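Local structure of mosquitocidal toxin (Bacillus sphaericus, 2CB4) at residues E197-N211 and I227-N241. The protein is a mosquito-killing toxin, represented here by its catalytic domain, which belongs to the ADP-ribosyltransferases and probably transfers ADP-ribose from NAD to target proteins. The protein carries 1 engineered substitution. Residues are numbered along the deposited sequence; the frame is centred on the assembly and turned at random.
Sequences EYHNGEIVRIWINPN and ISKVFWHENHSEGNN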
# COMPACT_ATOMS: atom_id res chain seq x y z
N GLU A 197 1.08 -19.24 38.32
CA GLU A 197 0.22 -19.55 37.19
C GLU A 197 -1.00 -20.28 37.76
O GLU A 197 -0.88 -21.36 38.33
CB GLU A 197 0.93 -20.45 36.19
CG GLU A 197 0.04 -20.90 35.07
CD GLU A 197 0.81 -21.62 33.97
OE1 GLU A 197 2.06 -21.63 33.99
OE2 GLU A 197 0.15 -22.18 33.09
N TYR A 198 -2.19 -19.69 37.61
CA TYR A 198 -3.44 -20.31 38.10
C TYR A 198 -4.25 -20.82 36.93
O TYR A 198 -4.35 -20.14 35.91
CB TYR A 198 -4.34 -19.27 38.78
CG TYR A 198 -3.83 -18.71 40.09
CD1 TYR A 198 -4.13 -19.34 41.29
CD2 TYR A 198 -3.09 -17.52 40.14
CE1 TYR A 198 -3.67 -18.83 42.52
CE2 TYR A 198 -2.65 -16.99 41.37
CZ TYR A 198 -2.96 -17.65 42.55
OH TYR A 198 -2.54 -17.15 43.79
N HIS A 199 -4.88 -21.98 37.11
CA HIS A 199 -5.81 -22.56 36.11
C HIS A 199 -7.06 -22.81 36.94
O HIS A 199 -7.01 -23.52 37.95
CB HIS A 199 -5.31 -23.91 35.56
CG HIS A 199 -4.10 -23.79 34.68
ND1 HIS A 199 -3.61 -24.85 33.94
CD2 HIS A 199 -3.26 -22.75 34.45
CE1 HIS A 199 -2.53 -24.46 33.29
NE2 HIS A 199 -2.30 -23.19 33.57
N ASN A 200 -8.16 -22.17 36.56
CA ASN A 200 -9.42 -22.29 37.30
C ASN A 200 -9.32 -21.92 38.77
O ASN A 200 -10.02 -22.52 39.61
CB ASN A 200 -10.02 -23.70 37.20
CG ASN A 200 -9.96 -24.27 35.82
OD1 ASN A 200 -9.85 -25.48 35.65
ND2 ASN A 200 -9.97 -23.40 34.83
N GLY A 201 -8.46 -20.94 39.09
CA GLY A 201 -8.33 -20.47 40.47
C GLY A 201 -7.42 -21.30 41.32
O GLY A 201 -7.31 -21.05 42.52
N GLU A 202 -6.76 -22.28 40.70
CA GLU A 202 -5.81 -23.18 41.39
C GLU A 202 -4.38 -23.00 40.87
O GLU A 202 -4.17 -22.94 39.66
CB GLU A 202 -6.22 -24.65 41.17
CG GLU A 202 -7.61 -24.99 41.74
CD GLU A 202 -7.72 -24.72 43.24
OE1 GLU A 202 -6.89 -25.24 44.02
OE2 GLU A 202 -8.64 -23.98 43.65
N ILE A 203 -3.41 -22.94 41.78
CA ILE A 203 -2.00 -22.79 41.40
C ILE A 203 -1.50 -24.09 40.80
O ILE A 203 -1.65 -25.16 41.40
CB ILE A 203 -1.09 -22.40 42.60
CG1 ILE A 203 -1.63 -21.14 43.28
CG2 ILE A 203 0.31 -22.00 42.12
CD1 ILE A 203 -0.89 -20.82 44.63
N VAL A 204 -0.92 -24.00 39.60
CA VAL A 204 -0.41 -25.18 38.92
C VAL A 204 1.10 -25.06 38.71
O VAL A 204 1.78 -26.05 38.47
CB VAL A 204 -1.17 -25.46 37.58
CG1 VAL A 204 -2.67 -25.64 37.82
CG2 VAL A 204 -0.92 -24.35 36.59
N ARG A 205 1.63 -23.85 38.88
CA ARG A 205 3.05 -23.65 38.71
C ARG A 205 3.52 -22.33 39.27
O ARG A 205 2.79 -21.34 39.23
CB ARG A 205 3.38 -23.69 37.22
CG ARG A 205 4.83 -23.49 36.88
CD ARG A 205 5.07 -24.07 35.50
NE ARG A 205 5.25 -25.52 35.55
CZ ARG A 205 4.78 -26.37 34.63
NH1 ARG A 205 4.10 -25.92 33.59
NH2 ARG A 205 4.99 -27.68 34.77
N ILE A 206 4.76 -22.32 39.75
CA ILE A 206 5.41 -21.13 40.27
C ILE A 206 6.62 -20.89 39.38
O ILE A 206 7.44 -21.78 39.21
CB ILE A 206 5.88 -21.30 41.74
CG1 ILE A 206 4.66 -21.54 42.63
CG2 ILE A 206 6.65 -20.04 42.21
CD1 ILE A 206 4.99 -22.13 43.98
N TRP A 207 6.68 -19.71 38.78
CA TRP A 207 7.75 -19.32 37.88
C TRP A 207 8.67 -18.33 38.58
O TRP A 207 8.20 -17.36 39.18
CB TRP A 207 7.17 -18.58 36.67
CG TRP A 207 6.38 -19.46 35.74
CD1 TRP A 207 5.01 -19.70 35.76
CD2 TRP A 207 6.90 -20.17 34.62
NE1 TRP A 207 4.68 -20.54 34.74
CE2 TRP A 207 5.82 -20.85 34.02
CE3 TRP A 207 8.19 -20.33 34.09
CZ2 TRP A 207 5.98 -21.67 32.90
CZ3 TRP A 207 8.35 -21.14 32.97
CH2 TRP A 207 7.24 -21.79 32.37
N ILE A 208 9.97 -18.58 38.48
CA ILE A 208 10.99 -17.71 39.05
C ILE A 208 11.70 -17.01 37.89
O ILE A 208 12.05 -17.65 36.91
CB ILE A 208 12.04 -18.51 39.83
CG1 ILE A 208 11.38 -19.46 40.87
CG2 ILE A 208 13.03 -17.58 40.51
CD1 ILE A 208 10.62 -18.73 41.90
N ASN A 209 11.89 -15.70 38.00
CA ASN A 209 12.61 -14.92 36.98
C ASN A 209 14.08 -14.88 37.46
O ASN A 209 14.39 -14.15 38.39
CB ASN A 209 12.07 -13.49 36.92
CG ASN A 209 12.77 -12.66 35.87
OD1 ASN A 209 13.61 -13.15 35.12
ND2 ASN A 209 12.39 -11.40 35.78
N PRO A 210 14.96 -15.66 36.84
CA PRO A 210 16.38 -15.69 37.27
C PRO A 210 17.10 -14.34 37.11
O PRO A 210 18.14 -14.12 37.70
CB PRO A 210 17.02 -16.72 36.32
CG PRO A 210 15.87 -17.50 35.76
CD PRO A 210 14.73 -16.51 35.66
N ASN A 211 16.55 -13.48 36.26
CA ASN A 211 17.11 -12.17 35.97
C ASN A 211 16.58 -11.07 36.87
O ASN A 211 16.80 -9.89 36.62
CB ASN A 211 16.84 -11.79 34.50
CG ASN A 211 17.22 -12.90 33.54
OD1 ASN A 211 18.25 -13.52 33.68
ND2 ASN A 211 16.38 -13.14 32.57
N ILE A 227 4.50 -27.80 44.63
CA ILE A 227 3.95 -27.25 43.43
C ILE A 227 5.14 -27.09 42.46
O ILE A 227 6.23 -26.70 42.86
CB ILE A 227 3.14 -25.94 43.72
CG1 ILE A 227 1.69 -26.33 43.99
CG2 ILE A 227 3.16 -25.00 42.52
CD1 ILE A 227 1.06 -25.43 44.86
N SER A 228 4.93 -27.47 41.19
CA SER A 228 5.99 -27.34 40.17
C SER A 228 6.58 -25.90 40.24
O SER A 228 5.85 -24.91 40.12
CB SER A 228 5.37 -27.56 38.77
OG SER A 228 6.30 -27.40 37.69
N LYS A 229 7.89 -25.79 40.44
CA LYS A 229 8.58 -24.51 40.49
C LYS A 229 9.57 -24.50 39.32
O LYS A 229 10.42 -25.37 39.21
CB LYS A 229 9.32 -24.34 41.81
CG LYS A 229 10.08 -23.03 41.90
CD LYS A 229 10.53 -22.76 43.34
CE LYS A 229 9.36 -22.40 44.25
NZ LYS A 229 9.78 -21.93 45.63
N VAL A 230 9.43 -23.53 38.42
CA VAL A 230 10.27 -23.45 37.24
C VAL A 230 11.06 -22.15 37.12
O VAL A 230 10.53 -21.06 37.36
CB VAL A 230 9.39 -23.67 35.96
CG1 VAL A 230 10.20 -23.57 34.69
CG2 VAL A 230 8.70 -25.00 36.02
N PHE A 231 12.34 -22.27 36.74
CA PHE A 231 13.22 -21.12 36.49
C PHE A 231 13.06 -20.81 35.03
O PHE A 231 13.37 -21.62 34.17
CB PHE A 231 14.67 -21.42 36.85
CG PHE A 231 14.87 -21.53 38.31
CD1 PHE A 231 15.33 -20.45 39.05
CD2 PHE A 231 14.38 -22.66 38.99
CE1 PHE A 231 15.42 -20.53 40.43
CE2 PHE A 231 14.46 -22.74 40.38
CZ PHE A 231 14.98 -21.67 41.10
N TRP A 232 12.53 -19.64 34.76
CA TRP A 232 12.26 -19.23 33.42
C TRP A 232 13.47 -18.91 32.55
O TRP A 232 14.51 -18.49 33.05
CB TRP A 232 11.36 -17.99 33.51
CG TRP A 232 10.95 -17.42 32.17
CD1 TRP A 232 9.89 -17.83 31.39
CD2 TRP A 232 11.61 -16.35 31.44
NE1 TRP A 232 9.85 -17.08 30.23
CE2 TRP A 232 10.89 -16.18 30.23
CE3 TRP A 232 12.75 -15.56 31.67
CZ2 TRP A 232 11.25 -15.21 29.28
CZ3 TRP A 232 13.12 -14.62 30.70
CH2 TRP A 232 12.36 -14.45 29.53
N HIS A 233 13.29 -19.07 31.24
CA HIS A 233 14.26 -18.64 30.22
C HIS A 233 13.41 -18.29 28.99
O HIS A 233 12.27 -18.76 28.90
CB HIS A 233 15.38 -19.67 29.91
CG HIS A 233 14.88 -20.98 29.39
ND1 HIS A 233 14.42 -21.14 28.09
CD2 HIS A 233 14.79 -22.20 29.98
CE1 HIS A 233 14.04 -22.39 27.92
NE2 HIS A 233 14.26 -23.06 29.04
N GLU A 234 13.92 -17.45 28.10
CA GLU A 234 13.17 -17.05 26.89
C GLU A 234 12.60 -18.29 26.20
O GLU A 234 13.28 -19.32 26.09
CB GLU A 234 14.11 -16.44 25.85
CG GLU A 234 14.25 -14.94 25.84
CD GLU A 234 14.88 -14.44 24.53
OE1 GLU A 234 16.15 -14.38 24.42
OE2 GLU A 234 14.10 -14.13 23.59
N ASN A 235 11.36 -18.17 25.71
CA ASN A 235 10.71 -19.25 24.99
C ASN A 235 10.65 -20.56 25.73
O ASN A 235 10.72 -21.62 25.11
CB ASN A 235 11.41 -19.50 23.65
CG ASN A 235 11.48 -18.27 22.77
OD1 ASN A 235 12.54 -17.95 22.21
ND2 ASN A 235 10.35 -17.55 22.67
N HIS A 236 10.50 -20.50 27.04
CA HIS A 236 10.38 -21.71 27.81
C HIS A 236 9.20 -22.50 27.25
O HIS A 236 8.15 -21.91 26.92
CB HIS A 236 10.11 -21.36 29.26
CG HIS A 236 10.38 -22.49 30.17
ND1 HIS A 236 9.56 -23.60 30.23
CD2 HIS A 236 11.43 -22.75 30.97
CE1 HIS A 236 10.07 -24.47 31.08
NE2 HIS A 236 11.20 -23.98 31.54
N SER A 237 9.35 -23.81 27.13
CA SER A 237 8.26 -24.63 26.57
C SER A 237 6.92 -24.53 27.28
O SER A 237 5.86 -24.71 26.65
CB SER A 237 8.65 -26.09 26.34
OG SER A 237 8.76 -26.79 27.56
N GLU A 238 6.91 -24.26 28.56
CA GLU A 238 5.58 -24.19 29.17
C GLU A 238 5.16 -22.77 29.56
O GLU A 238 4.22 -22.58 30.34
CB GLU A 238 5.58 -25.11 30.40
CG GLU A 238 5.38 -26.61 30.06
CD GLU A 238 6.24 -27.55 30.92
OE1 GLU A 238 7.18 -27.08 31.64
OE2 GLU A 238 5.94 -28.78 30.87
N GLY A 239 5.91 -21.79 29.04
CA GLY A 239 5.73 -20.39 29.40
C GLY A 239 4.85 -19.58 28.52
O GLY A 239 4.90 -18.36 28.54
N ASN A 240 4.01 -20.25 27.76
CA ASN A 240 3.13 -19.55 26.85
C ASN A 240 1.67 -19.77 27.06
O ASN A 240 0.89 -19.40 26.19
CB ASN A 240 3.47 -19.95 25.41
CG ASN A 240 4.35 -18.95 24.76
OD1 ASN A 240 5.51 -19.25 24.45
ND2 ASN A 240 3.87 -17.70 24.68
N ASN A 241 1.26 -20.38 28.17
CA ASN A 241 -0.17 -20.63 28.36
C ASN A 241 -0.99 -19.39 28.53
O ASN A 241 -0.78 -18.59 29.44
CB ASN A 241 -0.46 -21.62 29.48
CG ASN A 241 0.40 -22.85 29.39
OD1 ASN A 241 0.80 -23.28 28.31
ND2 ASN A 241 0.77 -23.39 30.53
O HOH W 1 3.00 -23.86 32.68
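Glu197 OE2 is gripped by Asn241 ND2, on its syn lone pair, and by His199 NE2 from the anti side. The bond from Asn241 ND2 to Glu197 OE2 is nearly straight at 2.9 Å; that from His199 NE2 to Glu197 OE2 measures 2.7 Å. Glu197 OE1 accepts Trp207 NE1 at 2.9 Å, exactly in the indole plane, and a water that also donates to Glu238 O; the three N-H donors should hold the carboxylate's rotation. A bend at chi3 (-81°) brings the guanidinium edge of Arg205 to Ser228, whose OG is clasped side-on by Arg205 NE (3.0 Å) and NH2 and lies close to the guanidinium plane. Glu238 OE1 lies over a face of that group, 3.8 Å from Arg205 NH1, a long salt bridge of charges alone. Val230 CG1 packs on Trp207 CZ3 at 3.5 Å, and the far edge of the indole points at the face of His236, a T-shaped pair with planes at 88°. Four backbone hydrogen bonds add strand 229-231 in parallel to 202-208 in the mixed sheet of this ADP-ribosyltransferase domain, whereas 192-199 pairs antiparallel with 202-208, interrupted by a classic bulge at Val204 and Arg205. Helix 86-92 packs against Trp207 and Trp232, and strand 150-156 flanks Glu197 and Asn241.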